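Local coordinates for ABC transporter periplasmic peptide-binding protein (Pseudoalteromonas, PDB 4QFL) that binds dipeptides such as Ala-Phe in the periplasm, probably handing them to an ABC transporter for uptake into the cell, at residues Ile418-Gly422 / Glu423-Asp427; Tyr140-Phe143 / Gln144-Ile148; Asp305-Lys308 / Val309-Leu313; Glu466-Leu469 / Leu470-Lys473. One frame throughout, in Å; residues are numbered along the deposited sequence.

Contact 1 of 4, residues Ile418-Gly422 / Glu423-Asp427; sequences IQRIG and EHRHD
R420 and R425 lie against each other where helix 414-422 ends in a Schellman motif, a worked example of how a helix end is closed. H424, with positive phi, is the C-prime residue: R425 N binds R420 O at 3.1 Å in a nearly straight bond, and H424 N turns back to I421 O at 3.0 Å, standing above the carbonyl plane. Followed outward from the backbone, R425 first brings CB and CG past R420 O. Beyond CD a bend at chi3 (-131°) swings the chain round, and NE makes a weak, salt-bridging hydrogen bond to E423 OE1, which sits at the guanidinium edge, in its plane. R420 CD lies over the centre of the R425 guanidinium; NH1 stands over one face of the R420 guanidinium, and NH2 ends near R420 NE. The two groups thus stack, centres 4.5 Å apart and planes inclined by 26°; the carboxylate of E423 probably eases the likeness of charge, and R420 also makes a cation-pi contact with Y412. Q419 lays CG and its amide beside E423 OE2, without a hydrogen bond. H426 hydrogen-bonds through NE2 to P459 O, while ND1 is buried without a polar partner. Over one face of that imidazole comes a methyl of I421, in a CH-pi contact: CD1 is 3.8 Å from the ring centroid and 3.5 Å from H426 ND1.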
loop_
_atom_site.group_PDB
_atom_site.type_symbol
_atom_site.label_atom_id
_atom_site.label_comp_id
_atom_site.label_asym_id
_atom_site.label_seq_id
_atom_site.Cartn_x
_atom_site.Cartn_y
_atom_site.Cartn_z
ATOM N N ILE A 418 7.497 2.988 -10.054
ATOM C CA ILE A 418 6.248 2.239 -9.944
ATOM C C ILE A 418 5.563 2.136 -11.303
ATOM O O ILE A 418 5.107 1.074 -11.718
ATOM C CB ILE A 418 5.284 2.910 -8.938
ATOM C CG1 ILE A 418 5.872 2.882 -7.527
ATOM C CG2 ILE A 418 3.913 2.236 -8.980
ATOM C CD1 ILE A 418 6.207 1.525 -7.060
ATOM N N GLN A 419 5.510 3.263 -11.990
ATOM C CA GLN A 419 4.883 3.357 -13.301
ATOM C C GLN A 419 5.534 2.412 -14.319
ATOM O O GLN A 419 4.852 1.688 -15.037
ATOM C CB GLN A 419 4.938 4.820 -13.771
ATOM C CG GLN A 419 4.497 5.068 -15.188
ATOM C CD GLN A 419 2.994 5.027 -15.346
ATOM O OE1 GLN A 419 2.288 4.358 -14.583
ATOM N NE2 GLN A 419 2.488 5.750 -16.343
ATOM N N ARG A 420 6.859 2.407 -14.363
ATOM C CA ARG A 420 7.580 1.593 -15.331
ATOM C C ARG A 420 7.560 0.101 -14.975
ATOM O O ARG A 420 7.681 -0.763 -15.852
ATOM C CB ARG A 420 8.999 2.137 -15.554
ATOM C CG ARG A 420 9.009 3.507 -16.280
ATOM C CD ARG A 420 10.420 4.064 -16.546
ATOM N NE ARG A 420 10.392 5.420 -17.104
ATOM C CZ ARG A 420 11.473 6.147 -17.395
ATOM N NH1 ARG A 420 12.689 5.666 -17.192
ATOM N NH2 ARG A 420 11.341 7.364 -17.895
ATOM N N ILE A 421 7.369 -0.206 -13.696
ATOM C CA ILE A 421 7.151 -1.588 -13.278
ATOM C C ILE A 421 5.733 -2.051 -13.669
ATOM O O ILE A 421 5.523 -3.215 -14.032
ATOM C CB ILE A 421 7.406 -1.783 -11.754
ATOM C CG1 ILE A 421 8.883 -1.544 -11.402
ATOM C CG2 ILE A 421 7.040 -3.176 -11.337
ATOM C CD1 ILE A 421 9.835 -2.634 -11.912
ATOM N N GLY A 422 4.770 -1.135 -13.598
ATOM C CA GLY A 422 3.419 -1.422 -14.048
ATOM C C GLY A 422 3.358 -1.636 -15.552
ATOM O O GLY A 422 2.433 -2.271 -16.063
ATOM N N GLU A 423 4.348 -1.095 -16.261
ATOM C CA GLU A 423 4.471 -1.263 -17.707
ATOM C C GLU A 423 5.372 -2.438 -18.031
ATOM O O GLU A 423 5.792 -2.612 -19.172
ATOM C CB GLU A 423 5.038 0.005 -18.342
ATOM C CG GLU A 423 4.130 1.216 -18.230
ATOM C CD GLU A 423 4.843 2.520 -18.520
ATOM O OE1 GLU A 423 5.968 2.476 -19.050
ATOM O OE2 GLU A 423 4.285 3.597 -18.217
ATOM N N HIS A 424 5.657 -3.236 -17.008
ATOM C CA HIS A 424 6.548 -4.391 -17.093
ATOM C C HIS A 424 7.805 -4.216 -17.973
ATOM O O HIS A 424 8.153 -5.096 -18.766
ATOM C CB HIS A 424 5.766 -5.666 -17.443
ATOM C CG HIS A 424 5.222 -5.688 -18.837
ATOM N ND1 HIS A 424 4.007 -5.132 -19.170
ATOM C CD2 HIS A 424 5.722 -6.221 -19.976
ATOM C CE1 HIS A 424 3.787 -5.307 -20.463
ATOM N NE2 HIS A 424 4.813 -5.962 -20.974
ATOM N N ARG A 425 8.499 -3.091 -17.803
ATOM C CA ARG A 425 9.746 -2.847 -18.530
ATOM C C ARG A 425 10.935 -3.651 -17.979
ATOM O O ARG A 425 11.999 -3.708 -18.600
ATOM C CB ARG A 425 10.082 -1.346 -18.559
ATOM C CG ARG A 425 9.168 -0.509 -19.468
ATOM C CD ARG A 425 9.889 0.716 -20.053
ATOM N NE ARG A 425 9.128 1.958 -19.896
ATOM C CZ ARG A 425 9.606 3.170 -20.174
ATOM N NH1 ARG A 425 10.846 3.321 -20.627
ATOM N NH2 ARG A 425 8.844 4.239 -19.988
ATOM N N HIS A 426 10.744 -4.277 -16.822
ATOM C CA HIS A 426 11.832 -4.929 -16.099
ATOM C C HIS A 426 11.981 -6.391 -16.430
ATOM O O HIS A 426 11.045 -7.018 -16.913
ATOM C CB HIS A 426 11.593 -4.807 -14.593
ATOM C CG HIS A 426 10.326 -5.458 -14.127
ATOM N ND1 HIS A 426 9.077 -4.961 -14.441
ATOM C CD2 HIS A 426 10.112 -6.556 -13.367
ATOM C CE1 HIS A 426 8.153 -5.728 -13.895
ATOM N NE2 HIS A 426 8.752 -6.703 -13.237
ATOM N N ASP A 427 13.166 -6.933 -16.151
ATOM C CA ASP A 427 13.383 -8.381 -16.126
ATOM C C ASP A 427 12.945 -8.888 -14.768
ATOM O O ASP A 427 12.241 -9.888 -14.653
ATOM C CB ASP A 427 14.870 -8.735 -16.251
ATOM C CG ASP A 427 15.404 -8.584 -17.650
ATOM O OD1 ASP A 427 14.607 -8.473 -18.603
ATOM O OD2 ASP A 427 16.645 -8.586 -17.787
#

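Contact 2 of 4, residues Tyr140-Phe143 / Gln144-Ile148; sequences YPYF and QSVGI
S145 grips P141 O twice, through its hydroxyl and through its backbone, in the short helix 141-145 that Y140 precedes as N-cap residue. OG donates to P141 O at 2.8 Å and S145 N donates to the same oxygen at 3.0 Å, the two reaching it from opposite faces of the carbonyl plane. With chi1 at -67°, OG is set beside its own backbone N, from where it can reach back one turn. Q144 N to Y140 O, also 2.8 Å, is almost straight at 176°. The helix closes in a Schellman motif at G147, whose phi is positive, and I148 N returns to F143 O at 3.1 Å. These hydrogen bonds, one of them from a side chain, are the tight part. The apolar side chains meet more loosely: V146 CG1 stands over one face of the Y142 ring, offset toward its rim, 4.1 Å from Y142 CZ, while F143 and I148 run side by side. Towards the partly exposed flank, Q144 stretches back along the first turn, its amide steeply inclined to the Y140 ring; NE2 lies 3.7 Å from Y140 CD2 and gives a weak hydrogen bond to A138 O. Replacing Q144 by an alanine is likely to leave A138 O without that donor and to uncover the start of the helix beside Y140. Y142 OH bonds to N177 and N442, and Y140 OH to H133 O and R124, so both buried tyrosine hydroxyls have polar partners and the rings are probably fixed at their outer ends.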
loop_
_atom_site.group_PDB
_atom_site.type_symbol
_atom_site.label_atom_id
_atom_site.label_comp_id
_atom_site.label_asym_id
_atom_site.label_seq_id
_atom_site.Cartn_x
_atom_site.Cartn_y
_atom_site.Cartn_z
ATOM N N TYR A 140 -8.192 3.305 -10.924
ATOM C CA TYR A 140 -8.410 3.160 -9.480
ATOM C C TYR A 140 -7.745 1.862 -9.042
ATOM O O TYR A 140 -8.414 0.851 -8.849
ATOM C CB TYR A 140 -9.913 3.154 -9.176
ATOM C CG TYR A 140 -10.642 4.306 -9.850
ATOM C CD1 TYR A 140 -10.415 5.619 -9.450
ATOM C CD2 TYR A 140 -11.530 4.085 -10.899
ATOM C CE1 TYR A 140 -11.053 6.680 -10.062
ATOM C CE2 TYR A 140 -12.179 5.149 -11.521
ATOM C CZ TYR A 140 -11.936 6.442 -11.096
ATOM O OH TYR A 140 -12.566 7.510 -11.700
ATOM N N PRO A 141 -6.405 1.885 -8.914
ATOM C CA PRO A 141 -5.609 0.650 -8.898
ATOM C C PRO A 141 -5.962 -0.350 -7.791
ATOM O O PRO A 141 -6.087 -1.529 -8.094
ATOM C CB PRO A 141 -4.160 1.149 -8.787
ATOM C CG PRO A 141 -4.250 2.576 -8.353
ATOM C CD PRO A 141 -5.570 3.098 -8.809
ATOM N N TYR A 142 -6.116 0.075 -6.543
ATOM C CA TYR A 142 -6.465 -0.907 -5.522
ATOM C C TYR A 142 -7.760 -1.631 -5.919
ATOM O O TYR A 142 -7.839 -2.858 -5.953
ATOM C CB TYR A 142 -6.632 -0.279 -4.132
ATOM C CG TYR A 142 -6.903 -1.353 -3.105
ATOM C CD1 TYR A 142 -5.873 -2.161 -2.650
ATOM C CD2 TYR A 142 -8.190 -1.603 -2.645
ATOM C CE1 TYR A 142 -6.105 -3.162 -1.750
ATOM C CE2 TYR A 142 -8.432 -2.609 -1.736
ATOM C CZ TYR A 142 -7.385 -3.391 -1.299
ATOM O OH TYR A 142 -7.604 -4.400 -0.390
ATOM N N PHE A 143 -8.769 -0.837 -6.225
ATOM C CA PHE A 143 -10.097 -1.342 -6.502
ATOM C C PHE A 143 -10.177 -2.195 -7.768
ATOM O O PHE A 143 -10.790 -3.258 -7.770
ATOM C CB PHE A 143 -11.063 -0.172 -6.548
ATOM C CG PHE A 143 -11.158 0.571 -5.241
ATOM C CD1 PHE A 143 -11.783 -0.015 -4.139
ATOM C CD2 PHE A 143 -10.628 1.845 -5.107
ATOM C CE1 PHE A 143 -11.884 0.669 -2.929
ATOM C CE2 PHE A 143 -10.730 2.541 -3.899
ATOM C CZ PHE A 143 -11.352 1.953 -2.812
ATOM N N GLN A 144 -9.549 -1.750 -8.844
ATOM C CA GLN A 144 -9.503 -2.566 -10.045
ATOM C C GLN A 144 -8.761 -3.883 -9.788
ATOM O O GLN A 144 -9.186 -4.931 -10.251
ATOM C CB GLN A 144 -8.912 -1.778 -11.211
ATOM C CG GLN A 144 -9.660 -0.455 -11.436
ATOM C CD GLN A 144 -9.007 0.480 -12.455
ATOM O OE1 GLN A 144 -7.836 0.332 -12.811
ATOM N NE2 GLN A 144 -9.779 1.461 -12.923
ATOM N N SER A 145 -7.684 -3.836 -9.010
ATOM C CA SER A 145 -6.917 -5.036 -8.683
ATOM C C SER A 145 -7.723 -6.109 -7.951
ATOM O O SER A 145 -7.496 -7.293 -8.143
ATOM C CB SER A 145 -5.682 -4.681 -7.852
ATOM O OG SER A 145 -4.763 -3.932 -8.617
ATOM N N VAL A 146 -8.649 -5.702 -7.099
ATOM C CA VAL A 146 -9.444 -6.678 -6.370
ATOM C C VAL A 146 -10.818 -6.896 -7.004
ATOM O O VAL A 146 -11.661 -7.611 -6.450
ATOM C CB VAL A 146 -9.604 -6.295 -4.896
ATOM C CG1 VAL A 146 -8.229 -6.149 -4.255
ATOM C CG2 VAL A 146 -10.420 -5.016 -4.775
ATOM N N GLY A 147 -11.047 -6.272 -8.157
ATOM C CA GLY A 147 -12.226 -6.548 -8.962
ATOM C C GLY A 147 -13.535 -5.928 -8.507
ATOM O O GLY A 147 -14.560 -6.604 -8.456
ATOM N N ILE A 148 -13.495 -4.641 -8.197
ATOM C CA ILE A 148 -14.712 -3.902 -7.896
ATOM C C ILE A 148 -15.779 -4.199 -8.957
ATOM O O ILE A 148 -16.908 -4.547 -8.624
ATOM C CB ILE A 148 -14.435 -2.382 -7.758
ATOM C CG1 ILE A 148 -15.310 -1.788 -6.655
ATOM C CG2 ILE A 148 -14.561 -1.629 -9.085
ATOM C CD1 ILE A 148 -14.966 -2.301 -5.279
#

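Contact 3 of 4, residues Asp305-Lys308 / Val309-Leu313; sequences DNLK and VRQAL
L307 and R310 meet across the first turn of helix 307-314, whose N-cap residue is N306. Backbone bonds come first. R310 N reaches N306 O at 3.0 Å, Q311 N reaches L307 O at 2.8 Å and A312 N reaches K308 O at 2.9 Å, the opening bonds of a regular alpha-helix. Capping is the second kind: N306 OD1 accepts a weak bond from K308 N at 3.0 Å, its CG turned away from its own backbone N (chi1 -175°), which brings OD1 to K308 N. Van der Waals contact is the third. V309 CG2 rests 3.8 Å from N306 CB, the two side chains crossing at about a right angle, and Q311 extends back so that its OE1 comes 3.1 Å from L307 CG, a close approach to a carbon rather than a polar bond. The guanidinium of R310 forms the last group. A bend at chi3 (-57°) folds the chain back towards the helix start, so that L307 CA lies over one face and D305 CA at the edge, in plane, while NH2 comes 3.5 Å from L307 CD1. Its N-H groups serve main-chain oxygens: NH1 binds F304 O, NH2 binds Q497 O, and NE makes a weak bond to L498 O. A buried arginine thus ties the helix start to the end of helix 480-497 through carbonyl groups, and its positive charge is probably stabilised by the carbonyl dipoles pointing at it.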
loop_
_atom_site.group_PDB
_atom_site.type_symbol
_atom_site.label_atom_id
_atom_site.label_comp_id
_atom_site.label_asym_id
_atom_site.label_seq_id
_atom_site.Cartn_x
_atom_site.Cartn_y
_atom_site.Cartn_z
ATOM N N ASP A 305 10.401 -16.557 -18.049
ATOM C CA ASP A 305 9.171 -17.329 -18.200
ATOM C C ASP A 305 9.437 -18.817 -17.964
ATOM O O ASP A 305 8.519 -19.635 -17.959
ATOM C CB ASP A 305 8.550 -17.095 -19.576
ATOM C CG ASP A 305 9.404 -17.628 -20.703
ATOM O OD1 ASP A 305 10.639 -17.697 -20.536
ATOM O OD2 ASP A 305 8.844 -17.975 -21.770
ATOM N N ASN A 306 10.703 -19.158 -17.756
ATOM C CA ASN A 306 11.097 -20.539 -17.560
ATOM C C ASN A 306 11.285 -20.846 -16.090
ATOM O O ASN A 306 12.188 -20.318 -15.445
ATOM C CB ASN A 306 12.399 -20.802 -18.298
ATOM C CG ASN A 306 12.801 -22.234 -18.251
ATOM O OD1 ASN A 306 12.359 -22.982 -17.388
ATOM N ND2 ASN A 306 13.648 -22.637 -19.181
ATOM N N LEU A 307 10.434 -21.707 -15.556
ATOM C CA LEU A 307 10.458 -21.964 -14.126
ATOM C C LEU A 307 11.843 -22.412 -13.683
ATOM O O LEU A 307 12.359 -21.913 -12.686
ATOM C CB LEU A 307 9.399 -22.993 -13.734
ATOM C CG LEU A 307 9.300 -23.369 -12.250
ATOM C CD1 LEU A 307 9.246 -22.148 -11.331
ATOM C CD2 LEU A 307 8.092 -24.266 -12.023
ATOM N N LYS A 308 12.453 -23.332 -14.432
ATOM C CA LYS A 308 13.786 -23.826 -14.090
ATOM C C LYS A 308 14.788 -22.698 -13.952
ATOM O O LYS A 308 15.732 -22.781 -13.167
ATOM C CB LYS A 308 14.289 -24.830 -15.126
ATOM C CG LYS A 308 13.951 -26.281 -14.809
ATOM C CD LYS A 308 15.186 -27.168 -14.951
ATOM C CE LYS A 308 14.855 -28.641 -14.714
ATOM N NZ LYS A 308 14.645 -28.998 -13.273
ATOM N N VAL A 309 14.596 -21.645 -14.731
ATOM C CA VAL A 309 15.481 -20.502 -14.664
ATOM C C VAL A 309 15.197 -19.746 -13.380
ATOM O O VAL A 309 16.117 -19.368 -12.656
ATOM C CB VAL A 309 15.275 -19.575 -15.858
ATOM C CG1 VAL A 309 15.766 -18.172 -15.541
ATOM C CG2 VAL A 309 15.979 -20.130 -17.073
ATOM N N ARG A 310 13.917 -19.529 -13.098
ATOM C CA ARG A 310 13.538 -18.800 -11.897
ATOM C C ARG A 310 14.085 -19.518 -10.677
ATOM O O ARG A 310 14.633 -18.888 -9.770
ATOM C CB ARG A 310 12.019 -18.604 -11.815
ATOM C CG ARG A 310 11.500 -17.633 -12.869
ATOM C CD ARG A 310 10.078 -17.152 -12.605
ATOM N NE ARG A 310 9.116 -18.245 -12.499
ATOM C CZ ARG A 310 8.513 -18.840 -13.527
ATOM N NH1 ARG A 310 8.776 -18.482 -14.770
ATOM N NH2 ARG A 310 7.643 -19.814 -13.304
ATOM N N GLN A 311 13.960 -20.841 -10.674
ATOM C CA GLN A 311 14.506 -21.669 -9.603
ATOM C C GLN A 311 16.031 -21.541 -9.521
ATOM O O GLN A 311 16.594 -21.372 -8.440
ATOM C CB GLN A 311 14.100 -23.124 -9.811
ATOM C CG GLN A 311 12.602 -23.315 -9.882
ATOM C CD GLN A 311 12.197 -24.697 -10.358
ATOM O OE1 GLN A 311 11.016 -25.039 -10.353
ATOM N NE2 GLN A 311 13.174 -25.497 -10.776
ATOM N N ALA A 312 16.698 -21.612 -10.669
ATOM C CA ALA A 312 18.145 -21.452 -10.708
ATOM C C ALA A 312 18.616 -20.128 -10.080
ATOM O O ALA A 312 19.560 -20.118 -9.297
ATOM C CB ALA A 312 18.657 -21.594 -12.136
ATOM N N LEU A 313 17.960 -19.020 -10.404
ATOM C CA LEU A 313 18.399 -17.711 -9.928
ATOM C C LEU A 313 18.261 -17.540 -8.409
ATOM O O LEU A 313 19.130 -16.966 -7.749
ATOM C CB LEU A 313 17.618 -16.598 -10.627
ATOM C CG LEU A 313 17.859 -16.312 -12.109
ATOM C CD1 LEU A 313 16.699 -15.515 -12.683
ATOM C CD2 LEU A 313 19.168 -15.574 -12.325
#

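Contact 4 of 4, residues Glu466-Leu469 / Leu470-Lys473; sequences EFDL and LLTK
E466 O opens the run of backbone bonds to the next turn, accepting a weak one from L470 N at 3.5 Å. At F467, one residue on, the carbonyl receives L471 N, again weakly, and the ring carries the main side-chain contact. Its CG stands opposite the backbone N (chi1 175°), which lets the outward-running ring lean to the next turn, where L471 lies. There CE2 meets L471 CD1 at 3.6 Å, while L471 CD2 comes over one face of the ring, 4.1 Å from F467 CZ. This is the i to i+4 pairing of an amphipathic alpha-helix: on the buried side of helix 465-475, F467 packs on M493 and I494 of helix 480-497 and meets the ring of W462 with planes at about 60°, and F444 touches both F467 and L471. Putting an alanine at L471 would probably open a gap beside the F467 ring, leaving CE2 and one face of the ring without their methyl partners. D468 follows, and its OD2 is hydrogen-bonded to C450 N, a residue of the C450-C463 disulfide. Its backbone O accepts T472 N at 2.9 Å, in the carbonyl plane. L469 completes the segment on the exposed side. K473 N binds L469 O at 3.0 Å, and the extended K473 chain passes obliquely across the leucine, with K473 CE 3.6 Å from L469 CG and close to both methyls, so that the aliphatic part of the lysine, rather than its amine, covers the leucine.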
loop_
_atom_site.group_PDB
_atom_site.type_symbol
_atom_site.label_atom_id
_atom_site.label_comp_id
_atom_site.label_asym_id
_atom_site.label_seq_id
_atom_site.Cartn_x
_atom_site.Cartn_y
_atom_site.Cartn_z
ATOM N N GLU A 466 -5.561 -20.529 -12.350
ATOM C CA GLU A 466 -5.574 -21.599 -11.372
ATOM C C GLU A 466 -5.339 -21.048 -9.964
ATOM O O GLU A 466 -6.046 -21.398 -9.023
ATOM C CB GLU A 466 -4.516 -22.627 -11.751
ATOM C CG GLU A 466 -4.896 -23.473 -12.984
ATOM C CD GLU A 466 -4.935 -22.710 -14.330
ATOM O OE1 GLU A 466 -5.846 -23.013 -15.139
ATOM O OE2 GLU A 466 -4.053 -21.848 -14.600
ATOM N N PHE A 467 -4.350 -20.173 -9.848
ATOM C CA PHE A 467 -4.049 -19.445 -8.615
ATOM C C PHE A 467 -5.250 -18.602 -8.189
ATOM O O PHE A 467 -5.663 -18.634 -7.036
ATOM C CB PHE A 467 -2.814 -18.555 -8.848
ATOM C CG PHE A 467 -2.476 -17.659 -7.693
ATOM C CD1 PHE A 467 -1.860 -18.162 -6.564
ATOM C CD2 PHE A 467 -2.761 -16.308 -7.746
ATOM C CE1 PHE A 467 -1.546 -17.326 -5.514
ATOM C CE2 PHE A 467 -2.452 -15.481 -6.698
ATOM C CZ PHE A 467 -1.852 -15.987 -5.590
ATOM N N ASP A 468 -5.822 -17.869 -9.144
ATOM C CA ASP A 468 -6.920 -16.934 -8.870
ATOM C C ASP A 468 -8.137 -17.667 -8.346
ATOM O O ASP A 468 -8.886 -17.149 -7.516
ATOM C CB ASP A 468 -7.330 -16.180 -10.141
ATOM C CG ASP A 468 -6.350 -15.097 -10.529
ATOM O OD1 ASP A 468 -5.238 -15.055 -9.953
ATOM O OD2 ASP A 468 -6.691 -14.297 -11.423
ATOM N N LEU A 469 -8.340 -18.873 -8.859
ATOM C CA LEU A 469 -9.465 -19.685 -8.437
ATOM C C LEU A 469 -9.353 -19.979 -6.945
ATOM O O LEU A 469 -10.352 -19.973 -6.230
ATOM C CB LEU A 469 -9.539 -20.978 -9.248
ATOM C CG LEU A 469 -10.809 -21.786 -9.033
ATOM C CD1 LEU A 469 -12.028 -20.898 -9.224
ATOM C CD2 LEU A 469 -10.826 -22.934 -9.994
ATOM N N LEU A 470 -8.138 -20.232 -6.472
ATOM C CA LEU A 470 -7.931 -20.404 -5.039
ATOM C C LEU A 470 -8.376 -19.160 -4.284
ATOM O O LEU A 470 -8.976 -19.250 -3.214
ATOM C CB LEU A 470 -6.457 -20.689 -4.735
ATOM C CG LEU A 470 -5.902 -22.050 -5.151
ATOM C CD1 LEU A 470 -4.393 -22.121 -4.942
ATOM C CD2 LEU A 470 -6.620 -23.145 -4.379
ATOM N N LEU A 471 -8.071 -17.994 -4.840
ATOM C CA LEU A 471 -8.405 -16.742 -4.177
ATOM C C LEU A 471 -9.924 -16.561 -4.108
ATOM O O LEU A 471 -10.476 -16.140 -3.092
ATOM C CB LEU A 471 -7.739 -15.558 -4.892
ATOM C CG LEU A 471 -6.216 -15.601 -5.088
ATOM C CD1 LEU A 471 -5.704 -14.270 -5.602
ATOM C CD2 LEU A 471 -5.506 -15.959 -3.806
ATOM N N THR A 472 -10.598 -16.900 -5.195
ATOM C CA THR A 472 -12.040 -16.768 -5.266
ATOM C C THR A 472 -12.750 -17.665 -4.258
ATOM O O THR A 472 -13.689 -17.239 -3.582
ATOM C CB THR A 472 -12.520 -17.117 -6.666
ATOM O OG1 THR A 472 -11.919 -16.200 -7.583
ATOM C CG2 THR A 472 -14.037 -17.012 -6.753
ATOM N N LYS A 473 -12.303 -18.912 -4.163
ATOM C CA LYS A 473 -12.911 -19.853 -3.235
ATOM C C LYS A 473 -12.733 -19.389 -1.787
ATOM O O LYS A 473 -13.651 -19.500 -0.974
ATOM C CB LYS A 473 -12.353 -21.257 -3.459
ATOM C CG LYS A 473 -12.596 -21.753 -4.878
ATOM C CD LYS A 473 -12.131 -23.181 -5.084
ATOM C CE LYS A 473 -12.501 -23.673 -6.477
ATOM N NZ LYS A 473 -12.268 -25.132 -6.625
#

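Overall arrangement
The four contacts show one principle, short-range closure of helical turns, at varied distances from the dipeptide. Contact 1 adjoins the phenylalanine: I418 belongs to its pocket and the side chain of I421 lies about 6 Å from it. Contact 2 approaches both residues of the dipeptide, the side chain of Y142 about 6 Å from the alanine and that of P141 about 7 Å from the phenylalanine. Contacts 1 and 2 have centres 18 Å apart, nearest atoms about 8 Å. Contact 4 lies nearest contact 2 by centres, 16 Å, without touching it, and helix 445-448 touches both. Contact 3 is remote from contact 2, centres 30 Å apart, but closer to contact 1, with centres 20 Å and nearest atoms about 7 Å apart.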